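Long-range contact in Bd3459 (Bdellovibrio bacteriovorus HD100, PDB 5CED), which probably acts as a serine-type D-Ala-D-Ala carboxypeptidase of the peptidase S13 family and is acylated here by penicillin G: residues A[68-73]-A[290-295]. The protein carries 1 engineered substitution. Sequence-based numbering, arbitrary orientation.
With PNM (open form - penicillin g), chain C.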
loop_
_atom_site.group_PDB
_atom_site.type_symbol
_atom_site.label_atom_id
_atom_site.label_comp_id
_atom_site.label_asym_id
_atom_site.label_seq_id
_atom_site.Cartn_x
_atom_site.Cartn_y
_atom_site.Cartn_z
ATOM N N LEU A 68 -4.774 5.907 -13.455
ATOM C CA LEU A 68 -4.443 6.286 -12.086
ATOM C C LEU A 68 -3.832 5.179 -11.212
ATOM O O LEU A 68 -3.090 5.482 -10.273
ATOM C CB LEU A 68 -5.688 6.825 -11.411
ATOM C CG LEU A 68 -6.332 8.054 -12.026
ATOM C CD1 LEU A 68 -7.503 8.427 -11.106
ATOM C CD2 LEU A 68 -5.379 9.229 -12.170
ATOM N N ALA A 69 -4.167 3.919 -11.532
ATOM C CA ALA A 69 -3.938 2.777 -10.669
ATOM C C ALA A 69 -4.476 3.065 -9.241
ATOM O O ALA A 69 -5.522 3.759 -9.085
ATOM C CB ALA A 69 -2.419 2.427 -10.643
ATOM N N SER A 70 -3.809 2.782 -8.170
ATOM C CA SER A 70 -4.352 2.716 -6.856
ATOM C C SER A 70 -4.390 4.089 -6.138
ATOM O O SER A 70 -5.066 4.162 -5.098
ATOM C CB SER A 70 -3.561 1.831 -5.900
ATOM O OG SER A 70 -3.870 0.491 -6.244
ATOM N N ILE A 71 -4.098 5.153 -6.903
ATOM C CA ILE A 71 -4.410 6.500 -6.336
ATOM C C ILE A 71 -5.894 6.754 -6.474
ATOM O O ILE A 71 -6.420 7.646 -5.829
ATOM C CB ILE A 71 -3.536 7.649 -6.879
ATOM C CG1 ILE A 71 -3.787 7.925 -8.369
ATOM C CG2 ILE A 71 -2.052 7.383 -6.561
ATOM C CD1 ILE A 71 -3.055 9.139 -8.903
ATOM N N SER A 72 -6.559 5.942 -7.282
ATOM C CA SER A 72 -7.988 5.874 -7.319
ATOM C C SER A 72 -8.579 5.719 -5.928
ATOM O O SER A 72 -9.707 6.190 -5.684
ATOM C CB SER A 72 -8.445 4.689 -8.150
ATOM O OG SER A 72 -8.121 4.823 -9.503
ATOM N N LYS A 73 -7.859 5.007 -5.051
ATOM C CA LYS A 73 -8.334 4.798 -3.693
ATOM C C LYS A 73 -8.502 6.103 -2.906
ATOM O O LYS A 73 -9.330 6.157 -1.995
ATOM C CB LYS A 73 -7.480 3.785 -2.951
ATOM C CG LYS A 73 -7.524 2.402 -3.587
ATOM C CD LYS A 73 -6.533 1.416 -2.992
ATOM C CE LYS A 73 -6.607 0.119 -3.812
ATOM N NZ LYS A 73 -5.818 -0.985 -3.233
ATOM N N SER A 290 -10.816 0.882 -6.828
ATOM C CA SER A 290 -9.425 0.524 -6.599
ATOM C C SER A 290 -8.459 1.002 -7.690
ATOM O O SER A 290 -7.286 1.139 -7.408
ATOM C CB SER A 290 -9.301 -0.985 -6.542
ATOM O OG SER A 290 -9.611 -1.566 -7.820
ATOM N N GLY A 291 -8.965 1.231 -8.905
ATOM C CA GLY A 291 -8.156 1.551 -10.056
ATOM C C GLY A 291 -7.563 0.336 -10.808
ATOM O O GLY A 291 -6.815 0.517 -11.781
ATOM N N ASN A 292 -7.926 -0.875 -10.383
ATOM C CA ASN A 292 -7.442 -2.099 -10.999
ATOM C C ASN A 292 -8.154 -2.316 -12.348
ATOM O O ASN A 292 -9.276 -1.870 -12.562
ATOM C CB ASN A 292 -7.699 -3.301 -10.074
ATOM C CG ASN A 292 -6.774 -3.333 -8.844
ATOM O OD1 ASN A 292 -6.514 -2.317 -8.170
ATOM N ND2 ASN A 292 -6.299 -4.506 -8.530
ATOM N N ASN A 293 -7.510 -3.069 -13.224
ATOM C CA ASN A 293 -8.007 -3.323 -14.556
ATOM C C ASN A 293 -9.310 -4.119 -14.494
ATOM O O ASN A 293 -9.357 -5.190 -13.895
ATOM C CB ASN A 293 -6.967 -4.123 -15.339
ATOM C CG ASN A 293 -7.338 -4.330 -16.817
ATOM O OD1 ASN A 293 -8.395 -3.919 -17.294
ATOM N ND2 ASN A 293 -6.445 -5.004 -17.536
ATOM N N GLU A 294 -10.353 -3.581 -15.121
ATOM C CA GLU A 294 -11.660 -4.256 -15.245
ATOM C C GLU A 294 -11.705 -5.198 -16.452
ATOM O O GLU A 294 -12.369 -6.237 -16.428
ATOM C CB GLU A 294 -12.772 -3.199 -15.343
ATOM C CG GLU A 294 -13.084 -2.546 -14.003
ATOM C CD GLU A 294 -13.808 -3.497 -13.053
ATOM O OE1 GLU A 294 -14.595 -4.334 -13.544
ATOM O OE2 GLU A 294 -13.586 -3.431 -11.823
ATOM N N GLY A 295 -10.997 -4.836 -17.508
ATOM C CA GLY A 295 -10.978 -5.625 -18.725
ATOM C C GLY A 295 -9.889 -6.679 -18.706
ATOM O O GLY A 295 -9.749 -7.400 -17.738
HETATM O O8 PNM C . -2.195 0.510 -7.831
HETATM C C7 PNM C . -2.898 -0.136 -7.085
HETATM N N4 PNM C . -1.462 -0.830 -5.181
HETATM C C3 PNM C . 0.208 -0.915 -5.783
HETATM C C11 PNM C . 0.902 0.260 -5.323
HETATM O O13 PNM C . 0.470 0.924 -4.278
HETATM O O12 PNM C . 1.935 0.610 -5.958
HETATM C C2 PNM C . 0.576 -2.230 -5.391
HETATM C C10 PNM C . 1.664 -2.734 -6.352
HETATM C C9 PNM C . 1.182 -2.261 -3.968
HETATM S S1 PNM C . -0.908 -3.227 -5.508
HETATM C C5 PNM C . -2.121 -1.987 -5.567
HETATM C C6 PNM C . -2.437 -1.535 -7.019
HETATM N N14 PNM C . -2.292 -2.292 -8.169
HETATM C C15 PNM C . -2.594 -3.602 -8.495
HETATM O O16 PNM C . -3.201 -4.305 -7.755
HETATM C C17 PNM C . -2.096 -3.978 -9.917
HETATM C C18 PNM C . -1.205 -5.207 -9.813
HETATM C C19 PNM C . -1.357 -6.204 -10.784
HETATM C C20 PNM C . -0.570 -7.368 -10.696
HETATM C C21 PNM C . 0.338 -7.519 -9.662
HETATM C C22 PNM C . 0.490 -6.493 -8.698
HETATM C C23 PNM C . -0.288 -5.345 -8.795
HETATM O O HOH W 1 -6.495 3.054 -12.930
HETATM O O HOH W 2 -5.878 -2.845 -5.362
#
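In the penicillin-acylated active site, Ser-70, in the short 3-10 turn leading into helix 72-84, and Lys-73 in that helix meet Ser-290 to Asn-292 of the loop following strand 284-285. Acylation is explicit in the 1.4 Å covalent bond from Ser-70 OG to PNM C7. No direct hydrogen bond joins the segments; instead Ser-70 CA lies 3.4 Å from Ser-290 O in a CA-H...O contact with 162° at the hydrogen. Gly-291 CA makes a similar approach to Ala-69 O, and also lies 3.3 Å from Ser-72 OG. Ala-69 O is itself gripped by Ser-72 N and Ser-72 OG, the latter 2.8 Å away. The sequence Ser-70, Ile-71, Ser-72, Lys-73 is the SxxK motif of penicillin-binding proteins. Fully extended beyond CG, Lys-73 runs alongside Ser-290, its CE 3.8 Å from Ser-290 O. Its NZ is hydrogen-bonded to Ser-251 OG and Asn-252 O, and through water 2 to Asn-292 OD1. Across that amide, Asn-292 ND2 gives a weak bond to PNM O16 at 3.2 Å, with an N-H...acceptor angle of 124°. Ser-290 OG closes an ST turn by accepting from Asn-292 N, while water 1 links Ala-69 N to Gly-291 O, 2.8 Å from each.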